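Local coordinates for Lin2960 protein (Listeria innocua, PDB 3OOP) that is of unestablished function but, as a member of the MarR family, probably binds DNA as a dimeric transcription regulator, at residues 6-11 / 133-138; 23-28 / 117-122; 33-38 / 78-83; 44-49 / 55-60. One frame throughout, in Å; residues are numbered along the deposited sequence.

Contact 1: residues 6-11 / 133-138; sequences GYYDEI and AILKNI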
loop_
_atom_site.group_PDB
_atom_site.type_symbol
_atom_site.label_atom_id
_atom_site.label_comp_id
_atom_site.label_asym_id
_atom_site.label_seq_id
_atom_site.Cartn_x
_atom_site.Cartn_y
_atom_site.Cartn_z
ATOM N N GLY A 6 -9.705 8.515 -9.346
ATOM C CA GLY A 6 -9.695 9.291 -8.109
ATOM C C GLY A 6 -10.234 8.562 -6.891
ATOM O O GLY A 6 -9.588 8.568 -5.835
ATOM N N TYR A 7 -11.405 7.935 -7.021
ATOM C CA TYR A 7 -12.000 7.194 -5.904
ATOM C C TYR A 7 -11.153 5.989 -5.510
ATOM O O TYR A 7 -10.996 5.703 -4.326
ATOM C CB TYR A 7 -13.423 6.718 -6.206
ATOM C CG TYR A 7 -14.428 7.817 -6.474
ATOM C CD1 TYR A 7 -14.689 8.808 -5.520
ATOM C CD2 TYR A 7 -15.138 7.853 -7.673
ATOM C CE1 TYR A 7 -15.624 9.820 -5.770
ATOM C CE2 TYR A 7 -16.073 8.857 -7.930
ATOM C CZ TYR A 7 -16.307 9.832 -6.977
ATOM O OH TYR A 7 -17.235 10.820 -7.235
ATOM N N TYR A 8 -10.638 5.266 -6.503
ATOM C CA TYR A 8 -9.778 4.129 -6.227
ATOM C C TYR A 8 -8.529 4.590 -5.466
ATOM O O TYR A 8 -8.120 3.963 -4.492
ATOM C CB TYR A 8 -9.386 3.411 -7.519
ATOM C CG TYR A 8 -8.668 2.113 -7.255
ATOM C CD1 TYR A 8 -9.364 0.905 -7.227
ATOM C CD2 TYR A 8 -7.297 2.096 -6.973
ATOM C CE1 TYR A 8 -8.707 -0.299 -6.952
ATOM C CE2 TYR A 8 -6.633 0.907 -6.695
ATOM C CZ TYR A 8 -7.342 -0.285 -6.691
ATOM O OH TYR A 8 -6.688 -1.466 -6.418
ATOM N N ASP A 9 -7.931 5.689 -5.917
ATOM C CA ASP A 9 -6.711 6.218 -5.296
ATOM C C ASP A 9 -6.912 6.590 -3.825
ATOM O O ASP A 9 -6.030 6.344 -2.984
ATOM C CB ASP A 9 -6.168 7.406 -6.091
ATOM C CG ASP A 9 -5.545 6.992 -7.412
ATOM O OD1 ASP A 9 -5.376 5.772 -7.654
ATOM O OD2 ASP A 9 -5.231 7.891 -8.221
ATOM N N GLU A 10 -8.072 7.168 -3.517
ATOM C CA GLU A 10 -8.426 7.458 -2.136
ATOM C C GLU A 10 -8.499 6.158 -1.319
ATOM O O GLU A 10 -8.013 6.105 -0.177
ATOM C CB GLU A 10 -9.734 8.257 -2.073
ATOM C CG GLU A 10 -9.592 9.694 -2.577
ATOM C CD GLU A 10 -10.925 10.352 -2.906
ATOM O OE1 GLU A 10 -10.920 11.428 -3.541
ATOM O OE2 GLU A 10 -11.980 9.794 -2.540
ATOM N N ILE A 11 -9.074 5.110 -1.913
ATOM C CA ILE A 11 -9.154 3.809 -1.248
ATOM C C ILE A 11 -7.767 3.205 -1.003
ATOM O O ILE A 11 -7.503 2.708 0.096
ATOM C CB ILE A 11 -10.035 2.802 -2.019
ATOM C CG1 ILE A 11 -11.511 3.138 -1.803
ATOM C CG2 ILE A 11 -9.752 1.385 -1.531
ATOM C CD1 ILE A 11 -12.449 2.494 -2.810
ATOM N N ALA A 133 -13.981 -9.001 -4.657
ATOM C CA ALA A 133 -14.617 -9.260 -5.958
ATOM C C ALA A 133 -14.413 -8.116 -6.955
ATOM O O ALA A 133 -14.189 -8.369 -8.142
ATOM C CB ALA A 133 -16.086 -9.546 -5.794
ATOM N N ILE A 134 -14.508 -6.876 -6.466
ATOM C CA ILE A 134 -14.289 -5.693 -7.293
ATOM C C ILE A 134 -12.844 -5.683 -7.803
ATOM O O ILE A 134 -12.592 -5.372 -8.976
ATOM C CB ILE A 134 -14.602 -4.384 -6.515
ATOM C CG1 ILE A 134 -16.087 -4.318 -6.130
ATOM C CG2 ILE A 134 -14.205 -3.155 -7.320
ATOM C CD1 ILE A 134 -17.037 -4.503 -7.297
ATOM N N LEU A 135 -11.900 -6.024 -6.925
ATOM C CA LEU A 135 -10.482 -6.085 -7.327
ATOM C C LEU A 135 -10.276 -7.174 -8.380
ATOM O O LEU A 135 -9.542 -6.977 -9.352
ATOM C CB LEU A 135 -9.554 -6.316 -6.125
ATOM C CG LEU A 135 -9.569 -5.238 -5.038
ATOM C CD1 LEU A 135 -8.693 -5.634 -3.844
ATOM C CD2 LEU A 135 -9.173 -3.872 -5.581
ATOM N N LYS A 136 -10.940 -8.313 -8.206
ATOM C CA LYS A 136 -10.902 -9.358 -9.236
ATOM C C LYS A 136 -11.481 -8.883 -10.586
ATOM O O LYS A 136 -10.922 -9.212 -11.649
ATOM C CB LYS A 136 -11.560 -10.656 -8.755
ATOM C CG LYS A 136 -11.405 -11.805 -9.761
ATOM C CD LYS A 136 -11.242 -13.177 -9.098
ATOM C CE LYS A 136 -9.779 -13.414 -8.716
ATOM N NZ LYS A 136 -9.337 -14.805 -9.014
ATOM N N ASN A 137 -12.583 -8.126 -10.530
ATOM C CA ASN A 137 -13.208 -7.538 -11.717
ATOM C C ASN A 137 -12.209 -6.668 -12.488
ATOM O O ASN A 137 -12.002 -6.857 -13.691
ATOM C CB ASN A 137 -14.433 -6.687 -11.340
ATOM C CG ASN A 137 -15.577 -7.508 -10.761
ATOM O OD1 ASN A 137 -15.619 -8.729 -10.904
ATOM N ND2 ASN A 137 -16.515 -6.827 -10.101
ATOM N N ILE A 138 -11.593 -5.726 -11.776
ATOM C CA ILE A 138 -10.608 -4.808 -12.369
ATOM C C ILE A 138 -9.441 -5.611 -12.946
ATOM O O ILE A 138 -9.091 -5.448 -14.123
ATOM C CB ILE A 138 -10.121 -3.752 -11.357
ATOM C CG1 ILE A 138 -11.300 -2.883 -10.892
ATOM C CG2 ILE A 138 -9.040 -2.866 -11.989
ATOM C CD1 ILE A 138 -11.005 -2.043 -9.657
#
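The phenol end of Tyr8, reaching out from helix 2-29, meets two branched aliphatic side chains of helix 125-141. Leu135 comes in at the rim of the ring, near its plane: its CD2 methyl lies 3.6 Å from Tyr8 OH and 3.9 Å from Tyr8 CE1, and the two side chains meet nearly perpendicularly. Ile138, one helical turn further on, brings its CD1 methyl to 4.0 Å from Tyr8 CE1, approaching the ring obliquely. One ring carbon, CE1, is thus shared by both methyls.

The helices stand well apart here, Tyr8 CA and Leu135 CA being 10.3 Å from each other, and the long tyrosine side chain bridges the gap. It does so with CG anti to its own backbone N (chi1 -171°), a setting that points the ring at helix 125-141. No hydrogen bond crosses between the two segments. The hydroxyl of this buried side chain is hydrogen-bonded instead to the carbonyl oxygen of Val15 of the second subunit. Thr18 of the second subunit also packs on Tyr8, and Asp14 of that subunit on Leu135.

The contact therefore illustrates how a dimer interface can be built from terminal helices: the first and last helices of one chain converge together with those of its mate, the arrangement typical of the MarR-family dimerisation region.

Contact 2: residues 23-28 / 117-122; sequences HLFLMR and EKMFAG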
loop_
_atom_site.group_PDB
_atom_site.type_symbol
_atom_site.label_atom_id
_atom_site.label_comp_id
_atom_site.label_asym_id
_atom_site.label_seq_id
_atom_site.Cartn_x
_atom_site.Cartn_y
_atom_site.Cartn_z
ATOM N N HIS A 23 -2.453 -1.954 13.241
ATOM C CA HIS A 23 -1.290 -2.526 13.904
ATOM C C HIS A 23 -0.915 -1.781 15.199
ATOM O O HIS A 23 -0.643 -2.404 16.224
ATOM C CB HIS A 23 -0.097 -2.584 12.968
ATOM C CG HIS A 23 1.103 -3.220 13.590
ATOM N ND1 HIS A 23 1.134 -4.549 13.956
ATOM C CD2 HIS A 23 2.309 -2.706 13.924
ATOM C CE1 HIS A 23 2.314 -4.830 14.480
ATOM N NE2 HIS A 23 3.045 -3.728 14.472
ATOM N N LEU A 24 -0.903 -0.453 15.151
ATOM C CA LEU A 24 -0.648 0.346 16.346
ATOM C C LEU A 24 -1.664 0.070 17.454
ATOM O O LEU A 24 -1.289 -0.024 18.630
ATOM C CB LEU A 24 -0.598 1.847 16.009
ATOM C CG LEU A 24 0.566 2.314 15.120
ATOM C CD1 LEU A 24 0.355 3.762 14.682
ATOM C CD2 LEU A 24 1.910 2.152 15.832
ATOM N N PHE A 25 -2.937 -0.075 17.079
ATOM C CA PHE A 25 -4.018 -0.343 18.031
ATOM C C PHE A 25 -3.816 -1.664 18.767
ATOM O O PHE A 25 -3.923 -1.734 19.999
ATOM C CB PHE A 25 -5.362 -0.363 17.297
ATOM C CG PHE A 25 -6.545 -0.572 18.194
ATOM C CD1 PHE A 25 -6.991 0.446 19.020
ATOM C CD2 PHE A 25 -7.228 -1.790 18.199
ATOM C CE1 PHE A 25 -8.108 0.267 19.841
ATOM C CE2 PHE A 25 -8.342 -1.981 19.009
ATOM C CZ PHE A 25 -8.784 -0.947 19.837
ATOM N N LEU A 26 -3.512 -2.711 18.009
ATOM C CA LEU A 26 -3.231 -4.017 18.602
ATOM C C LEU A 26 -2.005 -3.985 19.493
ATOM O O LEU A 26 -1.987 -4.633 20.539
ATOM C CB LEU A 26 -3.082 -5.080 17.525
ATOM C CG LEU A 26 -4.353 -5.333 16.708
ATOM C CD1 LEU A 26 -4.087 -6.454 15.716
ATOM C CD2 LEU A 26 -5.566 -5.684 17.608
HETATM N N MSE A 27 -0.990 -3.229 19.098
HETATM C CA MSE A 27 0.212 -3.126 19.935
HETATM C C MSE A 27 -0.058 -2.335 21.210
HETATM O O MSE A 27 0.470 -2.684 22.266
HETATM C CB MSE A 27 1.415 -2.600 19.145
HETATM C CG MSE A 27 2.002 -3.650 18.163
HETATM SE SE MSE A 27 2.252 -5.479 18.901
HETATM C CE MSE A 27 0.515 -6.323 18.520
ATOM N N ARG A 28 -0.924 -1.324 21.136
ATOM C CA ARG A 28 -1.331 -0.565 22.341
ATOM C C ARG A 28 -2.045 -1.430 23.373
ATOM O O ARG A 28 -1.951 -1.179 24.582
ATOM C CB ARG A 28 -2.223 0.632 21.990
ATOM C CG ARG A 28 -1.474 1.778 21.385
ATOM C CD ARG A 28 -2.194 3.109 21.567
ATOM N NE ARG A 28 -3.477 3.180 20.865
ATOM C CZ ARG A 28 -3.617 3.355 19.552
ATOM N NH1 ARG A 28 -2.554 3.448 18.764
ATOM N NH2 ARG A 28 -4.832 3.416 19.027
ATOM N N GLU A 117 -11.330 -8.070 17.815
ATOM C CA GLU A 117 -12.798 -8.099 17.722
ATOM C C GLU A 117 -13.378 -6.683 17.747
ATOM O O GLU A 117 -14.312 -6.378 16.994
ATOM C CB GLU A 117 -13.413 -8.949 18.840
ATOM C CG GLU A 117 -13.152 -10.444 18.685
ATOM C CD GLU A 117 -13.552 -11.263 19.913
ATOM O OE1 GLU A 117 -14.114 -10.700 20.888
ATOM O OE2 GLU A 117 -13.303 -12.487 19.897
ATOM N N LYS A 118 -12.824 -5.821 18.604
ATOM C CA LYS A 118 -13.272 -4.428 18.708
ATOM C C LYS A 118 -13.009 -3.662 17.418
ATOM O O LYS A 118 -13.851 -2.905 16.955
ATOM C CB LYS A 118 -12.600 -3.714 19.881
ATOM C CG LYS A 118 -13.014 -4.210 21.255
ATOM C CD LYS A 118 -12.425 -3.341 22.380
ATOM C CE LYS A 118 -13.233 -2.058 22.600
ATOM N NZ LYS A 118 -12.725 -1.252 23.766
HETATM N N MSE A 119 -11.837 -3.893 16.842
HETATM C CA MSE A 119 -11.407 -3.273 15.601
HETATM C C MSE A 119 -12.386 -3.554 14.456
HETATM O O MSE A 119 -12.671 -2.670 13.635
HETATM C CB MSE A 119 -10.054 -3.870 15.249
HETATM C CG MSE A 119 -9.276 -3.207 14.195
HETATM SE SE MSE A 119 -7.434 -3.725 14.635
HETATM C CE MSE A 119 -7.410 -5.507 13.860
ATOM N N PHE A 120 -12.874 -4.794 14.404
ATOM C CA PHE A 120 -13.762 -5.236 13.333
ATOM C C PHE A 120 -15.250 -5.202 13.677
ATOM O O PHE A 120 -16.069 -5.708 12.911
ATOM C CB PHE A 120 -13.358 -6.624 12.841
ATOM C CG PHE A 120 -12.112 -6.626 12.007
ATOM C CD1 PHE A 120 -12.142 -6.184 10.684
ATOM C CD2 PHE A 120 -10.903 -7.073 12.540
ATOM C CE1 PHE A 120 -10.978 -6.175 9.905
ATOM C CE2 PHE A 120 -9.734 -7.076 11.758
ATOM C CZ PHE A 120 -9.773 -6.634 10.446
ATOM N N ALA A 121 -15.598 -4.589 14.802
ATOM C CA ALA A 121 -17.000 -4.436 15.189
ATOM C C ALA A 121 -17.851 -3.851 14.054
ATOM O O ALA A 121 -17.523 -2.801 13.506
ATOM C CB ALA A 121 -17.122 -3.586 16.473
ATOM N N GLY A 122 -18.927 -4.550 13.693
ATOM C CA GLY A 122 -19.820 -4.092 12.626
ATOM C C GLY A 122 -19.346 -4.372 11.209
ATOM O O GLY A 122 -20.044 -4.054 10.246
#
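Phe25 and Met119, the latter present as selenomethionine, run antiparallel alongside one another where helix 2-29 packs on the end of helix 99-119, and together they form a Met-aromatic contact. The selenium of Met119 lies 5.3 Å from the centroid of the Phe25 ring and 67° off its normal, an oblique placement; the nearest ring atom is CD2, at 4.1 Å from that selenium. Leu26 packs on the same selenium and on the methyl beyond it, set roughly perpendicular to the Met119 chain. Its CD1 methyl touches Met119 CE at 3.9 Å, while Leu26 CG and CD2 lie against the selenium. Met119 can serve both neighbours because its CG swings away from its own amide nitrogen and the chain then bends at the selenium (chi3 81°), turning the terminal methyl toward Leu26.

The backbones pass at moderate range, with Phe25 CA and Met119 CA 8.3 Å apart, and the contact is wholly apolar. Ser115, one turn earlier on helix 99-119, also touches Phe25 and Leu26, and Ile142 of the second subunit packs on both Phe25 and Met119, so the seam is also part of the dimer interface. On the Phe25 side, Arg28 folds back along its own helix: its NH2 lies in the plane of the Phe25 ring, at the edge, while Phe25 CA lies over one face of the guanidinium, toward its rim.

Contact 3: residues 33-38 / 78-83; sequences YDVTPE and KELIVR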
loop_
_atom_site.group_PDB
_atom_site.type_symbol
_atom_site.label_atom_id
_atom_site.label_comp_id
_atom_site.label_asym_id
_atom_site.label_seq_id
_atom_site.Cartn_x
_atom_site.Cartn_y
_atom_site.Cartn_z
ATOM N N TYR A 33 2.164 -4.723 29.348
ATOM C CA TYR A 33 2.722 -6.028 29.695
ATOM C C TYR A 33 4.249 -6.045 29.624
ATOM O O TYR A 33 4.853 -5.204 28.954
ATOM C CB TYR A 33 2.094 -7.113 28.817
ATOM C CG TYR A 33 0.647 -7.336 29.183
ATOM C CD1 TYR A 33 0.287 -8.360 30.061
ATOM C CD2 TYR A 33 -0.359 -6.499 28.690
ATOM C CE1 TYR A 33 -1.038 -8.566 30.416
ATOM C CE2 TYR A 33 -1.692 -6.690 29.045
ATOM C CZ TYR A 33 -2.019 -7.730 29.905
ATOM O OH TYR A 33 -3.332 -7.929 30.266
ATOM N N ASP A 34 4.866 -6.998 30.318
ATOM C CA ASP A 34 6.328 -7.051 30.426
ATOM C C ASP A 34 6.980 -7.356 29.074
ATOM O O ASP A 34 8.034 -6.823 28.746
ATOM C CB ASP A 34 6.757 -8.068 31.490
ATOM C CG ASP A 34 8.267 -8.263 31.540
ATOM O OD1 ASP A 34 8.961 -7.374 32.072
ATOM O OD2 ASP A 34 8.758 -9.306 31.048
ATOM N N VAL A 35 6.327 -8.189 28.280
ATOM C CA VAL A 35 6.775 -8.500 26.917
ATOM C C VAL A 35 6.563 -7.310 25.962
ATOM O O VAL A 35 5.435 -6.831 25.827
ATOM C CB VAL A 35 6.041 -9.776 26.410
ATOM C CG1 VAL A 35 6.324 -10.046 24.952
ATOM C CG2 VAL A 35 6.437 -10.989 27.264
ATOM N N THR A 36 7.641 -6.846 25.308
ATOM C CA THR A 36 7.601 -5.752 24.303
ATOM C C THR A 36 7.087 -6.204 22.912
ATOM O O THR A 36 7.084 -7.398 22.626
ATOM C CB THR A 36 8.994 -5.114 24.116
ATOM O OG1 THR A 36 9.851 -6.012 23.395
ATOM C CG2 THR A 36 9.628 -4.747 25.463
ATOM N N PRO A 37 6.663 -5.250 22.042
ATOM C CA PRO A 37 6.160 -5.603 20.697
ATOM C C PRO A 37 7.070 -6.526 19.867
ATOM O O PRO A 37 6.579 -7.494 19.282
ATOM C CB PRO A 37 6.032 -4.246 19.994
ATOM C CG PRO A 37 5.835 -3.284 21.066
ATOM C CD PRO A 37 6.461 -3.817 22.331
ATOM N N GLU A 38 8.369 -6.229 19.817
ATOM C CA GLU A 38 9.310 -7.050 19.046
ATOM C C GLU A 38 9.513 -8.433 19.684
ATOM O O GLU A 38 9.689 -9.433 18.986
ATOM C CB GLU A 38 10.651 -6.321 18.823
ATOM C CG GLU A 38 11.515 -6.159 20.074
ATOM C CD GLU A 38 12.908 -5.596 19.794
ATOM O OE1 GLU A 38 13.622 -5.313 20.779
ATOM O OE2 GLU A 38 13.288 -5.431 18.612
ATOM N N LYS A 78 14.343 -14.237 30.145
ATOM C CA LYS A 78 13.020 -14.109 30.771
ATOM C C LYS A 78 12.378 -15.468 31.066
ATOM O O LYS A 78 11.279 -15.521 31.628
ATOM C CB LYS A 78 12.073 -13.247 29.924
ATOM C CG LYS A 78 12.484 -11.772 29.811
ATOM C CD LYS A 78 11.441 -10.922 29.097
ATOM C CE LYS A 78 11.720 -9.432 29.304
ATOM N NZ LYS A 78 10.630 -8.540 28.778
ATOM N N GLU A 79 13.062 -16.546 30.678
ATOM C CA GLU A 79 12.615 -17.930 30.888
ATOM C C GLU A 79 11.277 -18.227 30.214
ATOM O O GLU A 79 10.465 -18.991 30.739
ATOM C CB GLU A 79 12.551 -18.268 32.380
ATOM C CG GLU A 79 13.719 -17.697 33.183
ATOM C CD GLU A 79 13.718 -18.156 34.623
ATOM O OE1 GLU A 79 13.224 -17.407 35.488
ATOM O OE2 GLU A 79 14.207 -19.270 34.887
ATOM N N LEU A 80 11.067 -17.626 29.043
ATOM C CA LEU A 80 9.816 -17.794 28.292
ATOM C C LEU A 80 9.979 -18.848 27.204
ATOM O O LEU A 80 9.001 -19.427 26.730
ATOM C CB LEU A 80 9.357 -16.453 27.690
ATOM C CG LEU A 80 9.090 -15.351 28.733
ATOM C CD1 LEU A 80 8.816 -13.982 28.083
ATOM C CD2 LEU A 80 7.962 -15.758 29.672
ATOM N N ILE A 81 11.218 -19.097 26.810
ATOM C CA ILE A 81 11.497 -20.093 25.777
ATOM C C ILE A 81 12.686 -20.953 26.196
ATOM O O ILE A 81 13.422 -20.607 27.131
ATOM C CB ILE A 81 11.757 -19.448 24.381
ATOM C CG1 ILE A 81 13.033 -18.586 24.403
ATOM C CG2 ILE A 81 10.513 -18.650 23.912
ATOM C CD1 ILE A 81 13.482 -18.084 23.007
ATOM N N VAL A 82 12.858 -22.071 25.507
ATOM C CA VAL A 82 13.992 -22.945 25.736
ATOM C C VAL A 82 14.631 -23.239 24.381
ATOM O O VAL A 82 13.932 -23.319 23.360
ATOM C CB VAL A 82 13.563 -24.219 26.529
ATOM C CG1 VAL A 82 12.648 -25.114 25.703
ATOM C CG2 VAL A 82 14.768 -24.984 27.048
ATOM N N ARG A 83 15.957 -23.343 24.367
ATOM C CA ARG A 83 16.705 -23.627 23.148
ATOM C C ARG A 83 17.396 -24.976 23.317
ATOM O O ARG A 83 18.241 -25.132 24.194
ATOM C CB ARG A 83 17.721 -22.509 22.871
ATOM C CG ARG A 83 18.532 -22.686 21.582
ATOM C CD ARG A 83 19.104 -21.356 21.070
ATOM N NE ARG A 83 19.986 -20.711 22.047
ATOM C CZ ARG A 83 20.396 -19.444 21.975
ATOM N NH1 ARG A 83 20.003 -18.659 20.977
ATOM N NH2 ARG A 83 21.199 -18.954 22.913
#
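The ammonium nitrogen of Lys78 is gripped by a salt bridge to Asp34 OD2, 3.0 Å away, and by a hydrogen bond to Gln39 OE1 just beyond the segment. This joins the approach to helix 37-49 with the turn that leads from helix 65-77 into the wing, the beta hairpin of a winged helix-turn-helix domain. NZ meets the Asp34 carboxylate from above, 56° out of its plane, the two side chains reaching for each other from their separate segments. Lys78 spans the gap because its chain is extended beyond CG; Asp34 turns its carboxylate to meet it, a chi1 of 174° setting CG opposite the amide nitrogen.

Thr36 is the N-cap of helix 37-49, and Glu79, with positive phi, closes helix 65-77 in a Schellman motif. Leu80 follows, entering the wing. Beside the salt bridge Val35, which also touches Trp40 and Leu43, packs its CG2 against Leu80 CD1 at 3.9 Å.

Contact 4: residues 44-49 / 55-60; sequences EGIEAN and KEIALW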
loop_
_atom_site.group_PDB
_atom_site.type_symbol
_atom_site.label_atom_id
_atom_site.label_comp_id
_atom_site.label_asym_id
_atom_site.label_seq_id
_atom_site.Cartn_x
_atom_site.Cartn_y
_atom_site.Cartn_z
ATOM N N GLU A 44 5.178 -15.053 19.563
ATOM C CA GLU A 44 4.021 -15.484 18.770
ATOM C C GLU A 44 4.442 -16.469 17.676
ATOM O O GLU A 44 3.772 -17.482 17.439
ATOM C CB GLU A 44 3.329 -14.248 18.160
ATOM C CG GLU A 44 2.472 -14.506 16.919
ATOM C CD GLU A 44 2.342 -13.273 16.037
ATOM O OE1 GLU A 44 2.692 -13.353 14.840
ATOM O OE2 GLU A 44 1.904 -12.217 16.533
ATOM N N GLY A 45 5.545 -16.150 16.995
ATOM C CA GLY A 45 6.075 -17.009 15.938
ATOM C C GLY A 45 6.521 -18.347 16.483
ATOM O O GLY A 45 6.284 -19.381 15.874
ATOM N N ILE A 46 7.187 -18.326 17.633
ATOM C CA ILE A 46 7.586 -19.567 18.295
ATOM C C ILE A 46 6.361 -20.397 18.696
ATOM O O ILE A 46 6.294 -21.589 18.389
ATOM C CB ILE A 46 8.546 -19.317 19.490
ATOM C CG1 ILE A 46 9.845 -18.666 18.995
ATOM C CG2 ILE A 46 8.868 -20.634 20.202
ATOM C CD1 ILE A 46 10.803 -18.179 20.103
ATOM N N GLU A 47 5.383 -19.767 19.345
ATOM C CA GLU A 47 4.153 -20.478 19.728
ATOM C C GLU A 47 3.505 -21.121 18.510
ATOM O O GLU A 47 3.075 -22.256 18.584
ATOM C CB GLU A 47 3.155 -19.547 20.440
ATOM C CG GLU A 47 1.956 -20.277 21.112
ATOM C CD GLU A 47 0.899 -20.778 20.131
ATOM O OE1 GLU A 47 0.681 -20.131 19.076
ATOM O OE2 GLU A 47 0.275 -21.832 20.427
ATOM N N ALA A 48 3.454 -20.403 17.390
ATOM C CA ALA A 48 2.742 -20.892 16.203
ATOM C C ALA A 48 3.460 -22.044 15.493
ATOM O O ALA A 48 2.834 -22.787 14.721
ATOM C CB ALA A 48 2.480 -19.739 15.231
ATOM N N ASN A 49 4.756 -22.197 15.767
ATOM C CA ASN A 49 5.622 -23.125 15.030
ATOM C C ASN A 49 6.476 -24.108 15.838
ATOM O O ASN A 49 7.202 -24.910 15.246
ATOM C CB ASN A 49 6.579 -22.325 14.149
ATOM C CG ASN A 49 5.880 -21.588 13.045
ATOM O OD1 ASN A 49 5.606 -22.151 11.984
ATOM N ND2 ASN A 49 5.604 -20.309 13.275
ATOM N N LYS A 55 16.722 -19.745 12.408
ATOM C CA LYS A 55 16.641 -19.387 10.997
ATOM C C LYS A 55 15.189 -19.167 10.537
ATOM O O LYS A 55 14.880 -18.147 9.922
ATOM C CB LYS A 55 17.332 -20.445 10.126
ATOM C CG LYS A 55 17.195 -20.178 8.639
ATOM C CD LYS A 55 17.384 -21.440 7.819
ATOM C CE LYS A 55 16.583 -21.355 6.522
ATOM N NZ LYS A 55 17.204 -20.483 5.477
ATOM N N GLU A 56 14.302 -20.120 10.843
ATOM C CA GLU A 56 12.906 -20.023 10.418
ATOM C C GLU A 56 12.109 -18.919 11.118
ATOM O O GLU A 56 11.159 -18.396 10.545
ATOM C CB GLU A 56 12.189 -21.375 10.548
ATOM C CG GLU A 56 12.610 -22.430 9.507
ATOM C CD GLU A 56 12.238 -22.067 8.071
ATOM O OE1 GLU A 56 11.221 -21.362 7.862
ATOM O OE2 GLU A 56 12.961 -22.500 7.139
ATOM N N ILE A 57 12.485 -18.565 12.347
ATOM C CA ILE A 57 11.821 -17.446 13.027
ATOM C C ILE A 57 12.100 -16.111 12.340
ATOM O O ILE A 57 11.203 -15.270 12.224
ATOM C CB ILE A 57 12.146 -17.376 14.546
ATOM C CG1 ILE A 57 11.258 -18.349 15.304
ATOM C CG2 ILE A 57 11.884 -15.972 15.112
ATOM C CD1 ILE A 57 9.748 -18.002 15.232
ATOM N N ALA A 58 13.345 -15.939 11.886
ATOM C CA ALA A 58 13.736 -14.771 11.103
ATOM C C ALA A 58 12.828 -14.609 9.887
ATOM O O ALA A 58 12.271 -13.538 9.659
ATOM C CB ALA A 58 15.194 -14.892 10.676
ATOM N N LEU A 59 12.656 -15.692 9.127
ATOM C CA LEU A 59 11.772 -15.694 7.957
ATOM C C LEU A 59 10.318 -15.391 8.332
ATOM O O LEU A 59 9.656 -14.568 7.689
ATOM C CB LEU A 59 11.871 -17.034 7.222
ATOM C CG LEU A 59 12.888 -17.208 6.085
ATOM C CD1 LEU A 59 14.337 -16.952 6.514
ATOM C CD2 LEU A 59 12.749 -18.604 5.482
ATOM N N TRP A 60 9.833 -16.044 9.386
ATOM C CA TRP A 60 8.472 -15.842 9.871
ATOM C C TRP A 60 8.204 -14.394 10.270
ATOM O O TRP A 60 7.165 -13.838 9.930
ATOM C CB TRP A 60 8.186 -16.776 11.058
ATOM C CG TRP A 60 6.780 -16.707 11.566
ATOM C CD1 TRP A 60 6.283 -15.836 12.491
ATOM C CD2 TRP A 60 5.691 -17.553 11.185
ATOM N NE1 TRP A 60 4.947 -16.082 12.707
ATOM C CE2 TRP A 60 4.557 -17.129 11.915
ATOM C CE3 TRP A 60 5.559 -18.616 10.283
ATOM C CZ2 TRP A 60 3.303 -17.747 11.789
ATOM C CZ3 TRP A 60 4.306 -19.228 10.147
ATOM C CH2 TRP A 60 3.201 -18.790 10.902
HETATM O O HOH W 1 5.123 -13.369 14.633
#
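Trp60 lays one face of its indole over the side-chain amide of Asn49, whose ND2 stands 3.3 Å above the ring plane, over its centre. The amide and ring planes are 76° apart, so the amide stands nearly upright on the indole instead of stacking flat. Its rotation is fixed by a nearly straight hydrogen bond, 172° at the hydrogen, from Asn49 ND2 to Gly45 O, which it meets in the carbonyl plane on a lone pair.

Trp60 acts as a knob in a hole formed by Glu44, Gly45, Ala48 and Asn49. Gly45 lets the indole come in close, with its CA 3.5 Å from Trp60 NE1, and Ala48 CB lies against the six-membered ring at CZ2. A water in the plane of the indole, at its edge, weakly accepts from Trp60 NE1.

Deeper in, the CD1 methyl of Ile57 reaches Gly45 C at 3.5 Å and packs against Ile46 CG1.

The axes of the two short helical segments lie 10.0 Å apart at 114°. Helix 37-49 thus packs on helix 54-61, which leads into helix 65-77, the three-helix core of the winged helix-turn-helix domain of MarR proteins. Helix 37-49 is backed by helix 99-119 through Arg109 and by strand 94-97 through Leu95 and Leu97, while Ile57 also meets Val68 of helix 65-77.

In the fold
All four contacts tie parts of one MarR-type chain together, yet they divide between two regions. Contacts 1 and 2 share helix 2-29, their centres 24 Å apart, and both touch the second subunit, so they belong to the dimerisation part. Contacts 3 and 4 share helix 37-49 and lie in the winged helix-turn-helix part; their centres are 13 Å apart, and Ile81 of one packs on Ile46 of the other. Along the chain they enclose one another in order, contact 1 outermost and contact 4 innermost. Met27 on Pro37 joins contact 2 to contact 3, consistent with a probable DNA-binding lobe physically coupled to the dimer interface.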